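Side-chain contacts in amine Dehydrogenase (Pseudomonas putida, PDB 1JMX), which probably oxidises amines and passes the electrons on through the two hemes c that this chain carries: residues W184-H189 against G194-V199; F210-K215 against G240-G245. One frame throughout, in Å; residues are numbered along the deposited sequence.

Contact 1 of 2, residues W184-H189 against G194-V199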
loop_
_atom_site.group_PDB
_atom_site.type_symbol
_atom_site.label_atom_id
_atom_site.label_comp_id
_atom_site.label_asym_id
_atom_site.label_seq_id
_atom_site.Cartn_x
_atom_site.Cartn_y
_atom_site.Cartn_z
ATOM N N TRP A 184 29.944 9.072 23.476
ATOM C CA TRP A 184 28.945 9.905 22.834
ATOM C C TRP A 184 27.776 10.213 23.749
ATOM O O TRP A 184 26.978 9.336 24.053
ATOM C CB TRP A 184 28.412 9.213 21.575
ATOM C CG TRP A 184 29.377 9.167 20.438
ATOM C CD1 TRP A 184 30.480 8.363 20.321
ATOM C CD2 TRP A 184 29.303 9.927 19.226
ATOM N NE1 TRP A 184 31.091 8.575 19.111
ATOM C CE2 TRP A 184 30.392 9.528 18.416
ATOM C CE3 TRP A 184 28.422 10.906 18.742
ATOM C CZ2 TRP A 184 30.622 10.075 17.146
ATOM C CZ3 TRP A 184 28.652 11.451 17.482
ATOM C CH2 TRP A 184 29.743 11.032 16.699
ATOM N N ALA A 185 27.654 11.470 24.156
ATOM C CA ALA A 185 26.545 11.879 25.011
ATOM C C ALA A 185 25.303 11.964 24.143
ATOM O O ALA A 185 25.323 12.611 23.096
ATOM C CB ALA A 185 26.833 13.243 25.641
ATOM N N PHE A 186 24.229 11.300 24.549
ATOM C CA PHE A 186 23.007 11.352 23.764
ATOM C C PHE A 186 21.764 11.822 24.521
ATOM O O PHE A 186 21.676 11.743 25.753
ATOM C CB PHE A 186 22.740 10.011 23.050
ATOM C CG PHE A 186 22.297 8.896 23.963
ATOM C CD1 PHE A 186 23.211 7.958 24.429
ATOM C CD2 PHE A 186 20.960 8.773 24.340
ATOM C CE1 PHE A 186 22.804 6.909 25.257
ATOM C CE2 PHE A 186 20.543 7.730 25.169
ATOM C CZ PHE A 186 21.468 6.795 25.628
ATOM N N SER A 187 20.808 12.308 23.742
ATOM C CA SER A 187 19.536 12.794 24.239
ATOM C C SER A 187 18.507 12.346 23.209
ATOM O O SER A 187 18.803 12.263 22.020
ATOM C CB SER A 187 19.554 14.318 24.331
ATOM O OG SER A 187 18.324 14.801 24.821
ATOM N N GLY A 188 17.303 12.052 23.671
ATOM C CA GLY A 188 16.261 11.618 22.769
ATOM C C GLY A 188 14.901 11.640 23.433
ATOM O O GLY A 188 14.784 11.931 24.623
ATOM N N HIS A 189 13.870 11.318 22.661
ATOM C CA HIS A 189 12.512 11.307 23.169
ATOM C C HIS A 189 11.663 10.249 22.486
ATOM O O HIS A 189 11.645 10.153 21.260
ATOM C CB HIS A 189 11.864 12.675 22.956
ATOM C CG HIS A 189 10.499 12.794 23.557
ATOM N ND1 HIS A 189 9.367 12.317 22.933
ATOM C CD2 HIS A 189 10.088 13.301 24.743
ATOM C CE1 HIS A 189 8.320 12.520 23.709
ATOM N NE2 HIS A 189 8.729 13.115 24.813
ATOM N N GLY A 194 8.547 9.380 26.887
ATOM C CA GLY A 194 9.305 10.449 27.499
ATOM C C GLY A 194 10.748 10.579 27.078
ATOM O O GLY A 194 11.246 9.821 26.246
ATOM N N ASP A 195 11.420 11.545 27.703
ATOM C CA ASP A 195 12.817 11.844 27.439
ATOM C C ASP A 195 13.754 10.722 27.832
ATOM O O ASP A 195 13.431 9.886 28.665
ATOM C CB ASP A 195 13.230 13.135 28.150
ATOM C CG ASP A 195 12.638 14.374 27.508
ATOM O OD1 ASP A 195 12.358 15.356 28.230
ATOM O OD2 ASP A 195 12.460 14.380 26.272
ATOM N N VAL A 196 14.915 10.712 27.195
ATOM C CA VAL A 196 15.939 9.714 27.438
ATOM C C VAL A 196 17.279 10.427 27.276
ATOM O O VAL A 196 17.395 11.384 26.507
ATOM C CB VAL A 196 15.817 8.524 26.431
ATOM C CG1 VAL A 196 16.271 8.931 25.052
ATOM C CG2 VAL A 196 16.599 7.325 26.915
ATOM N N ARG A 197 18.266 10.003 28.055
ATOM C CA ARG A 197 19.596 10.597 27.994
ATOM C C ARG A 197 20.609 9.603 28.516
ATOM O O ARG A 197 20.277 8.729 29.315
ATOM C CB ARG A 197 19.666 11.894 28.812
ATOM C CG ARG A 197 19.966 11.721 30.308
ATOM C CD ARG A 197 18.776 11.232 31.106
ATOM N NE ARG A 197 17.750 12.261 31.233
ATOM C CZ ARG A 197 16.989 12.434 32.313
ATOM N NH1 ARG A 197 17.141 11.648 33.376
ATOM N NH2 ARG A 197 16.054 13.376 32.324
ATOM N N GLY A 198 21.845 9.735 28.055
ATOM C CA GLY A 198 22.888 8.832 28.499
ATOM C C GLY A 198 24.166 8.967 27.701
ATOM O O GLY A 198 24.413 9.984 27.052
ATOM N N VAL A 199 24.983 7.922 27.751
ATOM C CA VAL A 199 26.251 7.895 27.040
ATOM C C VAL A 199 26.386 6.608 26.243
ATOM O O VAL A 199 26.122 5.515 26.733
ATOM C CB VAL A 199 27.462 8.052 28.014
ATOM C CG1 VAL A 199 28.781 7.914 27.254
ATOM C CG2 VAL A 199 27.413 9.415 28.686
#
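The ring of Phe186 lies flat over the backbone of Gly198, the tightly packed part of this antiparallel hairpin, the first two strands of an eight-stranded barrel. With CG set between its own N and carbonyl carbon (chi1 72°), the ring leans across the neighbouring strand: Gly198 CA sits 4.0 Å from the ring centroid, 20° off its normal, a CH-pi contact. A CB on Gly198 would come only 3.0 Å from Phe186 CZ, so glycine makes room for the ring, which also meets Phe276 of strand 269-280. Phe186 and Gly198 form a hydrogen-bonded pair, Phe186 N to Gly198 O at 2.8 Å and nearly straight, with Gly198 N returning to Phe186 O. An alanine in place of Phe186 would probably open a gap over Gly198 and leave its CA without the CH-pi contact. Gly188 and Val196 form a second such pair, and Val196 CG1 presses to 3.4 Å from Gly188 O. The end toward the turn is more open to solvent. There Asp195 OD2 meets the His189 ring edge at CD2, 3.0 Å away, the carboxylate turned 75° to the ring. The chemistry implies a hairpin joined chiefly by four backbone hydrogen bonds; any His189-Asp195 attraction would depend on the histidine's charge.

Contact 2 of 2, residues F210-K215 against G240-G245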
loop_
_atom_site.group_PDB
_atom_site.type_symbol
_atom_site.label_atom_id
_atom_site.label_comp_id
_atom_site.label_asym_id
_atom_site.label_seq_id
_atom_site.Cartn_x
_atom_site.Cartn_y
_atom_site.Cartn_z
ATOM N N PHE A 210 31.510 -1.747 14.570
ATOM C CA PHE A 210 31.879 -1.314 15.913
ATOM C C PHE A 210 31.084 -2.071 16.955
ATOM O O PHE A 210 30.078 -2.720 16.645
ATOM C CB PHE A 210 31.547 0.174 16.126
ATOM C CG PHE A 210 32.106 1.100 15.083
ATOM C CD1 PHE A 210 33.362 1.680 15.249
ATOM C CD2 PHE A 210 31.362 1.423 13.948
ATOM C CE1 PHE A 210 33.867 2.564 14.304
ATOM C CE2 PHE A 210 31.860 2.309 12.994
ATOM C CZ PHE A 210 33.111 2.880 13.171
ATOM N N LYS A 211 31.568 -1.987 18.193
ATOM C CA LYS A 211 30.901 -2.561 19.357
ATOM C C LYS A 211 30.235 -1.321 19.947
ATOM O O LYS A 211 30.808 -0.228 19.906
ATOM C CB LYS A 211 31.905 -3.136 20.361
ATOM C CG LYS A 211 32.594 -4.427 19.924
ATOM C CD LYS A 211 33.337 -5.037 21.112
ATOM C CE LYS A 211 34.063 -6.336 20.756
ATOM N NZ LYS A 211 34.746 -6.934 21.958
ATOM N N VAL A 212 29.026 -1.470 20.472
ATOM C CA VAL A 212 28.296 -0.323 21.012
ATOM C C VAL A 212 27.745 -0.602 22.402
ATOM O O VAL A 212 27.236 -1.685 22.682
ATOM C CB VAL A 212 27.110 0.092 20.076
ATOM C CG1 VAL A 212 26.495 1.404 20.539
ATOM C CG2 VAL A 212 27.575 0.219 18.628
ATOM N N GLU A 213 27.832 0.405 23.261
ATOM C CA GLU A 213 27.341 0.288 24.625
ATOM C C GLU A 213 26.528 1.527 24.961
ATOM O O GLU A 213 27.022 2.645 24.884
ATOM C CB GLU A 213 28.516 0.162 25.597
ATOM C CG GLU A 213 28.121 -0.164 27.023
ATOM C CD GLU A 213 28.476 -1.594 27.419
ATOM O OE1 GLU A 213 27.591 -2.307 27.970
ATOM O OE2 GLU A 213 29.642 -2.002 27.190
ATOM N N VAL A 214 25.266 1.316 25.297
ATOM C CA VAL A 214 24.375 2.407 25.644
ATOM C C VAL A 214 24.143 2.378 27.148
ATOM O O VAL A 214 23.805 1.334 27.713
ATOM C CB VAL A 214 23.024 2.261 24.912
ATOM C CG1 VAL A 214 22.184 3.493 25.101
ATOM C CG2 VAL A 214 23.261 2.005 23.438
ATOM N N LYS A 215 24.382 3.511 27.799
ATOM C CA LYS A 215 24.174 3.626 29.236
ATOM C C LYS A 215 23.373 4.882 29.563
ATOM O O LYS A 215 23.874 5.991 29.430
ATOM C CB LYS A 215 25.512 3.643 29.982
ATOM C CG LYS A 215 25.812 2.350 30.730
ATOM C CD LYS A 215 25.899 1.172 29.767
ATOM C CE LYS A 215 25.261 -0.090 30.343
ATOM N NZ LYS A 215 25.042 -1.140 29.288
ATOM N N GLY A 240 22.838 0.416 13.270
ATOM C CA GLY A 240 23.176 -0.390 14.419
ATOM C C GLY A 240 22.031 -1.160 15.022
ATOM O O GLY A 240 20.870 -0.959 14.676
ATOM N N ASN A 241 22.383 -2.100 15.891
ATOM C CA ASN A 241 21.398 -2.905 16.582
ATOM C C ASN A 241 21.859 -3.006 18.021
ATOM O O ASN A 241 22.953 -3.500 18.304
ATOM C CB ASN A 241 21.275 -4.299 15.968
ATOM C CG ASN A 241 20.111 -5.072 16.550
ATOM O OD1 ASN A 241 20.240 -5.763 17.575
ATOM N ND2 ASN A 241 18.951 -4.921 15.932
ATOM N N VAL A 242 21.024 -2.514 18.925
ATOM C CA VAL A 242 21.343 -2.520 20.337
ATOM C C VAL A 242 20.228 -3.139 21.153
ATOM O O VAL A 242 19.098 -2.648 21.169
ATOM C CB VAL A 242 21.615 -1.092 20.848
ATOM C CG1 VAL A 242 21.918 -1.113 22.330
ATOM C CG2 VAL A 242 22.782 -0.477 20.079
ATOM N N LYS A 243 20.569 -4.234 21.819
ATOM C CA LYS A 243 19.648 -4.962 22.670
ATOM C C LYS A 243 19.509 -4.216 24.002
ATOM O O LYS A 243 20.387 -4.314 24.874
ATOM C CB LYS A 243 20.201 -6.370 22.909
ATOM C CG LYS A 243 19.334 -7.263 23.771
ATOM C CD LYS A 243 18.178 -7.822 22.981
ATOM C CE LYS A 243 17.280 -8.690 23.848
ATOM N NZ LYS A 243 16.020 -9.045 23.116
ATOM N N VAL A 244 18.449 -3.408 24.118
ATOM C CA VAL A 244 18.173 -2.647 25.340
ATOM C C VAL A 244 17.039 -3.344 26.084
ATOM O O VAL A 244 15.864 -3.245 25.704
ATOM C CB VAL A 244 17.774 -1.181 25.042
ATOM C CG1 VAL A 244 17.508 -0.434 26.352
ATOM C CG2 VAL A 244 18.868 -0.481 24.254
ATOM N N GLY A 245 17.406 -4.056 27.144
ATOM C CA GLY A 245 16.425 -4.794 27.916
ATOM C C GLY A 245 16.025 -6.061 27.180
ATOM O O GLY A 245 16.875 -6.900 26.854
#
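Val212 and Val242 bring their CA atoms to 7.3 Å, the nearest CA pair between the segments, and since no hydrogen bond joins the two segments, they face each other through side chains rather than as paired strands. Val242 supplies one side of the contact with both its methyls. With CG1 anti to the backbone N (chi1 179°) and CG2 anti to the carbonyl carbon, the isopropyl group spreads between two valines of the other strand. CG1 meets CG2 of Val214 at 3.6 Å, a close methyl-to-methyl touch made at a slant; CG2 reaches CG1 of Val212 at 4.2 Å, the two side chains crossing at about a right angle. All three valines point toward the opposite segment and are buried, yet the interface covers just 130 Å² in total, which fits a narrow apolar meeting inside the barrel. The other face of strand 209-218 is polar and exposed: Lys215 NZ forms a salt bridge with Glu213 OE1 at 3.1 Å, approaching on the anti side of the carboxylate, and adds a weak bond to Val214 O. In the barrel, strand 223-233 lies between the two strands in sheet order, and its Phe224 touches both Val214 and Val244. Val212 also packs on Met200 of strand 194-204, and Val242 on Gln251 of strand 247-256.

How the contacts relate
From the N terminus, contact 1 comes first: it closes the short connection of three residues between strands 182-190 and 194-204. Contact 2 opens only after it has closed, so the two are in series and neither nest nor cross; its loop of 24 residues takes in all of strand 223-233. Their centres are 13 Å apart. The adjacent strands 194-204 and 209-218 link them through a probable hydrogen bond from Val199 N to Lys215 O (2.8 Å), while Phe186 CZ of strand 182-190 packs on Val214 CG1 (3.4 Å). Contact 1 thus joins sheet neighbours, contact 2 spans an intervening strand, and both belong to one closed eight-stranded antiparallel barrel, in which strand 182-190 also pairs with strand 269-280.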